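PDB 4OPC: digeranylgeranylglycerophospholipid reductase, which uses FAD to hydrogenate each double bond of the geranylgeranyl chains of archaeal phospholipid precursors, yielding saturated archaeal membrane lipids. Local coordinates for residues D184-E189 / Y216-P221; L231-G236 / H243-K248; A136-R141 / L147-K152; R28-L33 / A315-F320. One frame throughout, in Å; residues are numbered along the deposited sequence. Where two conformers were deposited one is given.

Interaction 1 of 4, residues D184-E189 / Y216-P221. With PGT ((1S)-2-{[{[(2R)-2,3-dihydroxypropyl]oxy}(hydroxy)phosphoryl]oxy}-1-[(palmitoyloxy)methyl]ethyl stearate), chain C.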
# COMPACT_ATOMS: atom_id res chain seq x y z
N ASP A 184 -9.97 -0.87 -2.61
CA ASP A 184 -10.96 -1.29 -1.65
C ASP A 184 -11.30 -0.11 -0.73
O ASP A 184 -10.49 0.79 -0.53
CB ASP A 184 -10.46 -2.49 -0.82
CG ASP A 184 -10.62 -3.83 -1.56
OD1 ASP A 184 -10.54 -3.84 -2.81
OD2 ASP A 184 -10.81 -4.88 -0.89
N VAL A 185 -12.49 -0.13 -0.17
CA VAL A 185 -12.79 0.74 0.94
C VAL A 185 -12.61 -0.17 2.15
O VAL A 185 -12.99 -1.35 2.13
CB VAL A 185 -14.20 1.36 0.87
CG1 VAL A 185 -15.25 0.30 0.72
CG2 VAL A 185 -14.49 2.21 2.10
N ALA A 186 -11.99 0.35 3.20
CA ALA A 186 -11.72 -0.45 4.38
C ALA A 186 -12.05 0.37 5.63
O ALA A 186 -11.95 1.60 5.63
CB ALA A 186 -10.28 -0.93 4.39
N TYR A 187 -12.47 -0.31 6.69
CA TYR A 187 -12.95 0.33 7.90
C TYR A 187 -12.51 -0.50 9.07
O TYR A 187 -12.53 -1.74 8.99
CB TYR A 187 -14.48 0.39 7.88
CG TYR A 187 -15.07 0.89 9.17
CD1 TYR A 187 -15.14 2.25 9.44
CD2 TYR A 187 -15.55 0.00 10.13
CE1 TYR A 187 -15.66 2.70 10.62
CE2 TYR A 187 -16.07 0.46 11.32
CZ TYR A 187 -16.13 1.81 11.56
OH TYR A 187 -16.64 2.31 12.74
N ARG A 188 -12.11 0.14 10.17
CA ARG A 188 -11.72 -0.61 11.35
C ARG A 188 -12.05 0.12 12.64
O ARG A 188 -12.18 1.36 12.67
CB ARG A 188 -10.21 -0.92 11.32
CG ARG A 188 -9.27 0.29 11.45
CD ARG A 188 -8.99 0.65 12.93
NE ARG A 188 -8.02 1.73 13.10
CZ ARG A 188 -8.31 3.02 12.99
NH1 ARG A 188 -9.53 3.41 12.68
NH2 ARG A 188 -7.36 3.94 13.19
N GLU A 189 -12.14 -0.65 13.72
CA GLU A 189 -12.20 -0.11 15.07
C GLU A 189 -11.14 -0.76 15.94
O GLU A 189 -10.70 -1.87 15.66
CB GLU A 189 -13.60 -0.32 15.68
CG GLU A 189 -14.70 0.22 14.80
CD GLU A 189 -16.09 0.08 15.37
OE1 GLU A 189 -16.30 -0.76 16.27
OE2 GLU A 189 -16.97 0.83 14.91
N TYR A 216 -11.45 -8.80 2.76
CA TYR A 216 -11.48 -9.75 3.86
C TYR A 216 -11.77 -9.02 5.16
O TYR A 216 -11.70 -7.79 5.23
CB TYR A 216 -10.19 -10.56 3.96
CG TYR A 216 -8.88 -9.81 4.13
CD1 TYR A 216 -8.51 -9.25 5.35
CD2 TYR A 216 -7.95 -9.75 3.09
CE1 TYR A 216 -7.29 -8.61 5.53
CE2 TYR A 216 -6.71 -9.12 3.26
CZ TYR A 216 -6.39 -8.56 4.48
OH TYR A 216 -5.18 -7.94 4.68
N TRP A 217 -12.13 -9.80 6.18
CA TRP A 217 -12.23 -9.33 7.55
C TRP A 217 -10.92 -9.62 8.26
O TRP A 217 -10.21 -10.57 7.91
CB TRP A 217 -13.35 -10.05 8.29
CG TRP A 217 -14.70 -9.40 8.19
CD1 TRP A 217 -15.63 -9.57 7.19
CD2 TRP A 217 -15.29 -8.51 9.15
NE1 TRP A 217 -16.75 -8.82 7.47
CE2 TRP A 217 -16.57 -8.17 8.66
CE3 TRP A 217 -14.86 -7.98 10.36
CZ2 TRP A 217 -17.42 -7.31 9.36
CZ3 TRP A 217 -15.71 -7.14 11.05
CH2 TRP A 217 -16.98 -6.82 10.55
N TRP A 218 -10.60 -8.81 9.27
CA TRP A 218 -9.41 -9.09 10.05
C TRP A 218 -9.59 -8.83 11.52
O TRP A 218 -10.48 -8.07 11.93
CB TRP A 218 -8.21 -8.30 9.52
CG TRP A 218 -8.22 -6.82 9.80
CD1 TRP A 218 -7.81 -6.21 10.95
CD2 TRP A 218 -8.58 -5.77 8.89
NE1 TRP A 218 -7.94 -4.84 10.82
CE2 TRP A 218 -8.40 -4.55 9.56
CE3 TRP A 218 -9.06 -5.76 7.57
CZ2 TRP A 218 -8.66 -3.32 8.96
CZ3 TRP A 218 -9.33 -4.55 6.98
CH2 TRP A 218 -9.13 -3.34 7.67
N TYR A 219 -8.72 -9.44 12.31
CA TYR A 219 -8.71 -9.33 13.76
C TYR A 219 -7.22 -9.32 14.12
O TYR A 219 -6.57 -10.37 14.13
CB TYR A 219 -9.47 -10.53 14.34
CG TYR A 219 -9.59 -10.63 15.85
CD1 TYR A 219 -8.54 -11.12 16.62
CD2 TYR A 219 -10.78 -10.32 16.50
CE1 TYR A 219 -8.66 -11.26 17.99
CE2 TYR A 219 -10.91 -10.46 17.88
CZ TYR A 219 -9.84 -10.93 18.61
OH TYR A 219 -9.93 -11.08 19.98
N PHE A 220 -6.68 -8.12 14.34
CA PHE A 220 -5.25 -7.93 14.55
C PHE A 220 -5.02 -7.56 16.02
O PHE A 220 -5.28 -6.41 16.41
CB PHE A 220 -4.73 -6.78 13.66
CG PHE A 220 -4.63 -7.09 12.19
CD1 PHE A 220 -4.93 -8.34 11.67
CD2 PHE A 220 -4.21 -6.10 11.32
CE1 PHE A 220 -4.81 -8.58 10.30
CE2 PHE A 220 -4.09 -6.33 9.97
CZ PHE A 220 -4.39 -7.57 9.45
N PRO A 221 -4.54 -8.51 16.84
CA PRO A 221 -4.39 -8.16 18.27
C PRO A 221 -3.32 -7.10 18.50
O PRO A 221 -2.23 -7.15 17.90
CB PRO A 221 -3.97 -9.49 18.91
CG PRO A 221 -4.46 -10.57 17.94
CD PRO A 221 -4.27 -9.93 16.59
C48 PGT C . -8.30 -9.41 -2.03
C47 PGT C . -7.66 -8.12 -2.52
C46 PGT C . -8.02 -6.99 -1.58
C45 PGT C . -7.60 -7.36 -0.17
C44 PGT C . -7.34 -6.11 0.65
C43 PGT C . -8.48 -5.89 1.63
C42 PGT C . -8.27 -4.55 2.31
C41 PGT C . -7.04 -4.66 3.17
C40 PGT C . -7.12 -3.70 4.33
C39 PGT C . -6.32 -4.30 5.47
C38 PGT C . -4.91 -4.56 5.02
C37 PGT C . -4.18 -5.31 6.10
C36 PGT C . -2.74 -5.47 5.68
C35 PGT C . -2.04 -6.49 6.54
C34 PGT C . -0.59 -6.57 6.12
C33 PGT C . 0.10 -7.79 6.70
C32 PGT C . 1.53 -7.48 7.08
C31 PGT C . 2.47 -7.51 5.88
O31 PGT C . 3.17 -6.54 5.67
O2 PGT C . 2.54 -8.63 5.01
C2 PGT C . 3.63 -9.52 5.20
C1 PGT C . 4.91 -9.04 4.55
O3P PGT C . 4.96 -7.68 4.15
P PGT C . 5.14 -7.38 2.60
O1P PGT C . 4.25 -8.38 1.90
O2P PGT C . 4.72 -5.96 2.25
O4P PGT C . 6.63 -7.58 2.09
C4 PGT C . 7.61 -8.27 2.85
C5 PGT C . 8.90 -8.42 2.07
O5 PGT C . 9.95 -7.82 2.78
C6 PGT C . 8.75 -7.76 0.72
O6 PGT C . 9.49 -6.56 0.65
C3 PGT C . 3.38 -10.86 4.55
O3 PGT C . 2.32 -11.58 5.13
C11 PGT C . 1.61 -12.36 4.19
O11 PGT C . 2.22 -13.02 3.37
C12 PGT C . 0.09 -12.36 4.20
C13 PGT C . -0.44 -13.57 3.46
C14 PGT C . -1.95 -13.53 3.47
C15 PGT C . -2.47 -12.95 2.16
C16 PGT C . -3.98 -13.04 2.12
C17 PGT C . -4.39 -13.68 0.81
C18 PGT C . -5.85 -14.07 0.84
C19 PGT C . -6.17 -14.97 -0.33
C20 PGT C . -5.54 -16.34 -0.15
C21 PGT C . -6.61 -17.40 -0.18
C22 PGT C . -6.07 -18.69 -0.77
C23 PGT C . -7.22 -19.48 -1.35
C24 PGT C . -6.70 -20.63 -2.19
C25 PGT C . -7.32 -20.57 -3.57
C26 PGT C . -6.23 -20.58 -4.62
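Trp-218 spans the gap between strands 216-221 and 184-189, whose axes lie 9.2 Å apart with strand 226-234 between them in the sheet. With CG set between its backbone N and carbonyl carbon (chi1 73°), the indole reaches over that middle strand and brings the far end of its six-membered ring to the other segment. CZ2 lies 3.7 Å from Arg-188 CB, and CH2 meets Ala-186 CB near the ring plane, at 4.2 Å. Only the root of Arg-188 takes part, since its chain bends at chi2 and carries the guanidinium away. At the near end, Trp-218 NE1 is tied to Asn-228 OD1, which helps fix the ring's rotation. One indole face receives a fatty acyl tail of the bound phospholipid (PGT), with CZ3 3.4 Å from PGT C39. Further along this tail, PGT C43 sits 4.0 Å above the Tyr-216 ring, while Tyr-216 OH bonds to His-298 O. Without the phenol, as with an alanine here, the His-298 carbonyl would probably lose its mate and a gap would open beside the tail. Ala-186, Trp-218 and Phe-220 also touch the reduced FAD, consistent with natural isoprenoid chains being held likewise, mainly by apolar contact.

Interaction 2 of 4, residues L231-G236 / H243-K248; sequences LGIQGG and HEYYKK
Apolar packing of a helix on a sheet is the essence of this contact: Leu-231 and Ile-233 of strand 226-234 meet Tyr-245 and Tyr-246 of helix 242-253 on one face of the large sheet of the catalytic domain. The helix runs at 135° to the strand, its axis 9.5 Å away. Leu-231 divides its two methyls between the tyrosines. CD1 lies 3.7 Å from Tyr-245 CB, the two side chains crossing at about a right angle, whereas CD2 comes to the edge of the Tyr-246 ring, 4.0 Å from CD1 of that ring. A chi1 of 81° aims CG at the helix, and the fork beyond it puts one methyl on each tyrosine. Two residues on, the strand's alternation presents Ile-233, whose CD1 is 4.1 Å from Tyr-245 CE2. Gly-232, between them, touches the bound lipid. Strand 226-234 lies inside the mixed, largely antiparallel sheet of the catalytic domain, and helix 242-253 follows it in the chain and packs back on one face; Pro-213 from another loop touches both Ile-233 and Tyr-245. In Tyr-246, chi1 of -177° swings the ring toward strand 183-193, where its hydroxyl is hydrogen-bonded to Glu-189 OE1. The same ring also meets Tyr-187 edge-to-face.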
# COMPACT_ATOMS: atom_id res chain seq x y z
N LEU A 231 -12.61 -4.61 8.12
CA LEU A 231 -12.80 -5.29 6.85
C LEU A 231 -12.51 -4.36 5.69
O LEU A 231 -12.53 -3.13 5.83
CB LEU A 231 -14.22 -5.86 6.71
CG LEU A 231 -15.31 -4.87 6.29
CD1 LEU A 231 -16.52 -5.63 5.73
CD2 LEU A 231 -15.74 -3.98 7.45
N GLY A 232 -12.25 -4.96 4.54
CA GLY A 232 -12.11 -4.24 3.29
C GLY A 232 -13.04 -4.88 2.28
O GLY A 232 -13.23 -6.11 2.29
N ILE A 233 -13.65 -4.06 1.43
CA ILE A 233 -14.48 -4.58 0.33
C ILE A 233 -14.08 -3.87 -0.95
O ILE A 233 -13.64 -2.72 -0.92
CB ILE A 233 -15.99 -4.41 0.60
CG1 ILE A 233 -16.37 -2.95 0.64
CG2 ILE A 233 -16.39 -5.10 1.90
CD1 ILE A 233 -17.85 -2.73 0.87
N GLN A 234 -14.21 -4.56 -2.08
CA GLN A 234 -13.82 -3.99 -3.37
C GLN A 234 -14.72 -2.83 -3.78
O GLN A 234 -15.95 -2.91 -3.69
CB GLN A 234 -13.83 -5.08 -4.44
CG GLN A 234 -13.39 -4.57 -5.81
CD GLN A 234 -13.26 -5.68 -6.81
OE1 GLN A 234 -13.91 -6.72 -6.69
NE2 GLN A 234 -12.44 -5.47 -7.82
N GLY A 235 -14.11 -1.75 -4.25
CA GLY A 235 -14.86 -0.64 -4.80
C GLY A 235 -15.38 -0.88 -6.21
O GLY A 235 -15.03 -1.86 -6.87
N GLY A 236 -16.23 0.02 -6.70
CA GLY A 236 -16.70 -0.05 -8.07
C GLY A 236 -17.66 -1.18 -8.37
O GLY A 236 -17.91 -1.46 -9.54
N HIS A 243 -19.92 0.49 6.52
CA HIS A 243 -20.32 0.62 7.92
C HIS A 243 -21.42 -0.38 8.24
O HIS A 243 -21.51 -0.88 9.35
CB HIS A 243 -20.81 2.03 8.22
CG HIS A 243 -19.74 3.08 8.14
ND1 HIS A 243 -20.01 4.40 7.82
CD2 HIS A 243 -18.41 3.01 8.34
CE1 HIS A 243 -18.88 5.08 7.83
NE2 HIS A 243 -17.89 4.26 8.14
N GLU A 244 -22.26 -0.67 7.25
CA GLU A 244 -23.36 -1.61 7.47
C GLU A 244 -22.86 -3.05 7.46
O GLU A 244 -23.33 -3.87 8.24
CB GLU A 244 -24.50 -1.37 6.47
CG GLU A 244 -25.28 -0.08 6.73
CD GLU A 244 -25.96 -0.04 8.09
OE1 GLU A 244 -26.52 -1.08 8.53
OE2 GLU A 244 -25.95 1.03 8.74
N TYR A 245 -21.90 -3.36 6.58
CA TYR A 245 -21.27 -4.69 6.63
C TYR A 245 -20.63 -4.90 7.99
O TYR A 245 -20.76 -5.97 8.59
CB TYR A 245 -20.17 -4.82 5.58
CG TYR A 245 -20.64 -5.19 4.19
CD1 TYR A 245 -20.74 -6.51 3.79
CD2 TYR A 245 -20.94 -4.20 3.26
CE1 TYR A 245 -21.16 -6.86 2.51
CE2 TYR A 245 -21.35 -4.53 1.98
CZ TYR A 245 -21.46 -5.85 1.61
OH TYR A 245 -21.88 -6.18 0.34
N TYR A 246 -19.91 -3.89 8.47
CA TYR A 246 -19.22 -3.99 9.75
C TYR A 246 -20.20 -4.27 10.89
O TYR A 246 -19.99 -5.19 11.68
CB TYR A 246 -18.40 -2.72 10.05
CG TYR A 246 -17.61 -2.81 11.34
CD1 TYR A 246 -16.32 -3.33 11.35
CD2 TYR A 246 -18.16 -2.36 12.54
CE1 TYR A 246 -15.59 -3.40 12.54
CE2 TYR A 246 -17.45 -2.43 13.73
CZ TYR A 246 -16.16 -2.95 13.72
OH TYR A 246 -15.47 -3.02 14.92
N LYS A 247 -21.26 -3.48 10.98
CA LYS A 247 -22.25 -3.68 12.03
C LYS A 247 -22.90 -5.06 11.96
O LYS A 247 -23.15 -5.70 12.99
CB LYS A 247 -23.32 -2.59 11.94
CG LYS A 247 -22.85 -1.22 12.39
CD LYS A 247 -23.84 -0.14 11.97
CE LYS A 247 -25.27 -0.51 12.35
NZ LYS A 247 -26.25 0.49 11.84
N LYS A 248 -23.17 -5.52 10.75
CA LYS A 248 -23.91 -6.77 10.57
C LYS A 248 -23.07 -7.99 10.96
O LYS A 248 -23.59 -8.92 11.58
CB LYS A 248 -24.39 -6.90 9.13
CG LYS A 248 -25.29 -8.11 8.88
CD LYS A 248 -25.81 -8.12 7.45
CE LYS A 248 -26.79 -9.26 7.22
NZ LYS A 248 -28.00 -9.14 8.09

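Interaction 3 of 4, residues A136-R141 / L147-K152; sequences AVLFNR and LTVYSK
Leu-138 and Val-149 are brought together by their first torsions: Leu-138 CG lies opposite its carbonyl carbon (chi1 -52°), Val-149 CG2 likewise, and Leu-138 CD1 thereby closes to 3.6 Å from Val-149 CG2. The touch is diagonal, because Leu-138 pairs with Leu-147 and Ala-136 with Val-149, both as antiparallel hydrogen-bonded pairs. Four backbone bonds secure the register. The shortest, Leu-138 N to Leu-147 O at 2.7 Å, is almost straight at 177°, and Leu-147 N returns to Leu-138 O at 2.8 Å. Farther from the turn, Ala-136 and Val-149 exchange two more of similar length. Between these pairs, Val-137 and Thr-148 form a non-hydrogen-bonded pair on the reverse face, Val-137 CG2 lying 3.9 Å from Thr-148 OG1. Nearer the turn, Leu-147 CD1 leans against Asn-140 CB at 3.9 Å, and Asn-140 OD1 accepts the amides of Arg-142 and Thr-143, fastening the bend. Ala-123, an FAD-binding residue on strand 121-129, touches Leu-138 from the other flank. Strands 121-129, 132-140 and 145-150 thus form a beta meander containing this twisted hairpin, inserted in the chain between strands 116-118 and 153-156 of the Rossmann-type sheet, as in flavoproteins of the glutathione reductase type.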
# COMPACT_ATOMS: atom_id res chain seq x y z
N ALA A 136 5.36 24.49 -5.17
CA ALA A 136 3.95 24.50 -4.81
C ALA A 136 3.56 25.81 -4.14
O ALA A 136 4.39 26.47 -3.52
CB ALA A 136 3.66 23.37 -3.87
N VAL A 137 2.30 26.17 -4.29
CA VAL A 137 1.72 27.22 -3.45
C VAL A 137 1.12 26.53 -2.23
O VAL A 137 0.35 25.57 -2.37
CB VAL A 137 0.66 28.02 -4.19
CG1 VAL A 137 0.10 29.10 -3.28
CG2 VAL A 137 1.26 28.65 -5.44
N LEU A 138 1.52 27.00 -1.05
CA LEU A 138 1.13 26.39 0.21
C LEU A 138 0.25 27.33 1.00
O LEU A 138 0.46 28.54 0.99
CB LEU A 138 2.36 26.11 1.06
CG LEU A 138 3.51 25.32 0.43
CD1 LEU A 138 4.62 25.21 1.46
CD2 LEU A 138 3.05 23.94 -0.01
N PHE A 139 -0.71 26.77 1.72
CA PHE A 139 -1.44 27.55 2.70
C PHE A 139 -1.17 26.99 4.09
O PHE A 139 -1.57 25.86 4.41
CB PHE A 139 -2.94 27.57 2.41
CG PHE A 139 -3.71 28.48 3.31
CD1 PHE A 139 -3.17 29.70 3.68
CD2 PHE A 139 -4.94 28.11 3.81
CE1 PHE A 139 -3.86 30.54 4.52
CE2 PHE A 139 -5.63 28.95 4.65
CZ PHE A 139 -5.09 30.16 5.01
N ASN A 140 -0.44 27.77 4.89
CA ASN A 140 -0.08 27.40 6.24
C ASN A 140 -1.14 27.95 7.18
O ASN A 140 -1.23 29.15 7.38
CB ASN A 140 1.30 28.00 6.56
CG ASN A 140 1.82 27.62 7.93
OD1 ASN A 140 1.07 27.38 8.87
ND2 ASN A 140 3.14 27.56 8.05
N ARG A 141 -1.94 27.06 7.77
CA ARG A 141 -3.03 27.46 8.65
C ARG A 141 -2.62 27.69 10.10
O ARG A 141 -3.43 28.11 10.92
CB ARG A 141 -4.19 26.45 8.57
CG ARG A 141 -5.05 26.62 7.35
CD ARG A 141 -6.24 25.69 7.37
NE ARG A 141 -7.20 26.01 6.32
CZ ARG A 141 -7.09 25.60 5.06
NH1 ARG A 141 -6.05 24.86 4.68
NH2 ARG A 141 -8.01 25.94 4.17
N LEU A 147 2.09 30.83 0.89
CA LEU A 147 3.51 30.90 0.57
C LEU A 147 3.79 30.16 -0.73
O LEU A 147 3.19 29.12 -0.99
CB LEU A 147 4.33 30.24 1.68
CG LEU A 147 4.14 30.78 3.09
CD1 LEU A 147 3.88 29.65 4.07
CD2 LEU A 147 5.34 31.59 3.51
N THR A 148 4.72 30.67 -1.52
CA THR A 148 5.21 29.94 -2.67
C THR A 148 6.56 29.34 -2.35
O THR A 148 7.51 30.05 -1.97
CB THR A 148 5.33 30.88 -3.87
OG1 THR A 148 4.03 31.14 -4.40
CG2 THR A 148 6.19 30.26 -4.95
N VAL A 149 6.66 28.02 -2.47
CA VAL A 149 7.91 27.32 -2.23
C VAL A 149 8.41 26.72 -3.53
O VAL A 149 7.72 25.92 -4.17
CB VAL A 149 7.73 26.23 -1.15
CG1 VAL A 149 8.93 25.28 -1.15
CG2 VAL A 149 7.52 26.87 0.21
N TYR A 150 9.61 27.11 -3.93
CA TYR A 150 10.25 26.53 -5.10
C TYR A 150 11.13 25.37 -4.67
O TYR A 150 11.74 25.41 -3.60
CB TYR A 150 11.09 27.58 -5.82
CG TYR A 150 10.26 28.72 -6.37
CD1 TYR A 150 9.44 28.53 -7.47
CD2 TYR A 150 10.28 29.97 -5.78
CE1 TYR A 150 8.67 29.56 -7.98
CE2 TYR A 150 9.52 31.01 -6.28
CZ TYR A 150 8.72 30.79 -7.38
OH TYR A 150 7.95 31.82 -7.89
N SER A 151 11.15 24.33 -5.48
CA SER A 151 11.96 23.15 -5.20
C SER A 151 12.48 22.56 -6.49
O SER A 151 11.87 22.74 -7.55
CB SER A 151 11.12 22.11 -4.45
OG SER A 151 9.93 21.76 -5.16
N LYS A 152 13.60 21.85 -6.43
CA LYS A 152 14.06 21.08 -7.58
C LYS A 152 13.20 19.83 -7.80
O LYS A 152 12.98 19.41 -8.94
CB LYS A 152 15.53 20.68 -7.45
CG LYS A 152 16.50 21.83 -7.34
CD LYS A 152 16.21 22.94 -8.36
CE LYS A 152 16.54 22.53 -9.78
NZ LYS A 152 16.28 23.65 -10.73

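Interaction 4 of 4, residues R28-L33 / A315-F320; sequences RGLKIL and AILSAF
Arg-28 and Leu-317 are the closest pair of CA atoms across the two segments, 9.2 Å apart, and a turn at Gly-29, with phi at 85°, leads from the arginine into strand 32-35. Arg-28 lies extended from CG to NE and crosses Leu-317 at about a right angle. Leu-317 CD1 settles over one face of the guanidinium, 3.3 Å above its plane and displaced toward the rim, while CD2 touches Arg-28 CD at 3.6 Å. The arginine thus takes part through the flat face of its guanidinium and its aliphatic stem. The second methyl of Leu-317 also meets Leu-30 CD1, at 4.0 Å. This turn closes the first beta-alpha-beta unit of the Rossmann-type FAD domain, joining helix 16-25 to strand 32-35; Leu-25 of that helix touches Leu-30, Ile-316 and Leu-317 alike, so the late helix packs against the opening unit of the fold. An alanine at Leu-317 is likely to leave the guanidinium face uncovered on this side and open a gap beside Leu-30. Phe-320, three residues beyond Leu-317, offers a ring face to Leu-30 CD2 in a CH-pi contact, 4.1 Å from the centroid and only 2° off the ring normal. Ile-316 CG2 lies in plane at an edge of the same ring, and Phe-325 meets Phe-320 edge-to-face.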
# COMPACT_ATOMS: atom_id res chain seq x y z
N ARG A 28 22.10 15.13 5.13
CA ARG A 28 22.87 15.21 3.89
C ARG A 28 23.18 16.62 3.40
O ARG A 28 23.81 16.79 2.36
CB ARG A 28 22.19 14.39 2.80
CG ARG A 28 22.36 12.90 3.05
CD ARG A 28 21.55 12.07 2.09
NE ARG A 28 21.75 10.65 2.36
CZ ARG A 28 22.76 9.93 1.87
NH1 ARG A 28 23.66 10.49 1.07
NH2 ARG A 28 22.86 8.64 2.18
N GLY A 29 22.75 17.63 4.15
CA GLY A 29 23.05 19.00 3.79
C GLY A 29 22.08 19.61 2.79
O GLY A 29 22.32 20.70 2.28
N LEU A 30 20.99 18.90 2.49
CA LEU A 30 19.94 19.43 1.63
C LEU A 30 18.98 20.30 2.43
O LEU A 30 18.83 20.11 3.64
CB LEU A 30 19.16 18.30 0.96
CG LEU A 30 19.89 17.43 -0.07
CD1 LEU A 30 19.00 16.29 -0.49
CD2 LEU A 30 20.32 18.25 -1.28
N LYS A 31 18.36 21.26 1.77
CA LYS A 31 17.33 22.08 2.40
C LYS A 31 15.98 21.48 2.02
O LYS A 31 15.56 21.57 0.86
CB LYS A 31 17.43 23.54 1.94
CG LYS A 31 16.53 24.48 2.74
CD LYS A 31 16.66 25.92 2.27
CE LYS A 31 15.71 26.82 3.03
NZ LYS A 31 15.95 26.76 4.51
N ILE A 32 15.33 20.85 2.99
CA ILE A 32 14.13 20.06 2.75
C ILE A 32 12.99 20.58 3.59
O ILE A 32 13.17 20.86 4.77
CB ILE A 32 14.37 18.58 3.11
CG1 ILE A 32 15.58 18.03 2.36
CG2 ILE A 32 13.12 17.74 2.84
CD1 ILE A 32 16.14 16.74 2.94
N LEU A 33 11.83 20.72 2.96
CA LEU A 33 10.61 21.07 3.67
C LEU A 33 9.59 19.96 3.49
O LEU A 33 9.34 19.53 2.36
CB LEU A 33 10.01 22.37 3.11
CG LEU A 33 8.67 22.80 3.70
CD1 LEU A 33 8.78 23.07 5.20
CD2 LEU A 33 8.13 24.03 2.98
N ALA A 315 16.86 8.26 -5.69
CA ALA A 315 16.74 8.90 -6.99
C ALA A 315 17.05 10.40 -6.90
O ALA A 315 17.70 10.97 -7.78
CB ALA A 315 15.34 8.68 -7.56
N ILE A 316 16.60 11.02 -5.82
CA ILE A 316 16.81 12.44 -5.62
C ILE A 316 18.28 12.75 -5.39
O ILE A 316 18.82 13.69 -5.98
CB ILE A 316 15.93 12.96 -4.47
CG1 ILE A 316 14.49 13.00 -4.95
CG2 ILE A 316 16.38 14.34 -4.00
CD1 ILE A 316 13.48 13.16 -3.84
N LEU A 317 18.95 11.92 -4.58
CA LEU A 317 20.38 12.11 -4.37
C LEU A 317 21.15 11.99 -5.68
O LEU A 317 22.08 12.76 -5.92
CB LEU A 317 20.90 11.14 -3.30
CG LEU A 317 20.32 11.42 -1.91
CD1 LEU A 317 20.68 10.31 -0.93
CD2 LEU A 317 20.76 12.78 -1.38
N SER A 318 20.76 11.05 -6.54
CA SER A 318 21.41 10.93 -7.84
C SER A 318 21.17 12.16 -8.71
O SER A 318 22.09 12.66 -9.36
CB SER A 318 20.95 9.66 -8.55
OG SER A 318 21.40 8.52 -7.84
N ALA A 319 19.94 12.67 -8.70
CA ALA A 319 19.60 13.85 -9.48
C ALA A 319 20.40 15.08 -9.06
O ALA A 319 20.76 15.91 -9.90
CB ALA A 319 18.10 14.13 -9.39
N PHE A 320 20.68 15.20 -7.76
CA PHE A 320 21.51 16.31 -7.30
C PHE A 320 22.97 16.17 -7.75
O PHE A 320 23.67 17.17 -7.88
CB PHE A 320 21.37 16.54 -5.79
CG PHE A 320 20.20 17.42 -5.44
CD1 PHE A 320 20.32 18.80 -5.52
CD2 PHE A 320 18.98 16.88 -5.08
CE1 PHE A 320 19.24 19.62 -5.24
CE2 PHE A 320 17.90 17.70 -4.81
CZ PHE A 320 18.03 19.07 -4.88

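How the interactions relate
The four contacts form two pairs. Interactions 1 and 2, with centres about 9 Å apart, share the catalytic-domain sheet, where Val-185 O and Ile-233 N, 2.9 Å apart, are probably hydrogen-bonded across neighbouring strands; interaction 1 lines the lipid and cofactor pocket, and interaction 2 backs the sheet. Interactions 3 and 4, centres about 18 Å apart, lie in and beside the Rossmann-type FAD-binding part of the chain: Leu-33 CD2 lies 4.0 Å from both Leu-138 CD1 and Val-149 CG2. Centres of interactions 1 and 3 are about 36 Å apart, yet the cofactor approaches both, Ala-186 within about 3 Å and Leu-138 within about 6 Å of it (side chain to cofactor). Interaction 4 lies away from the cofactor and lipid sites.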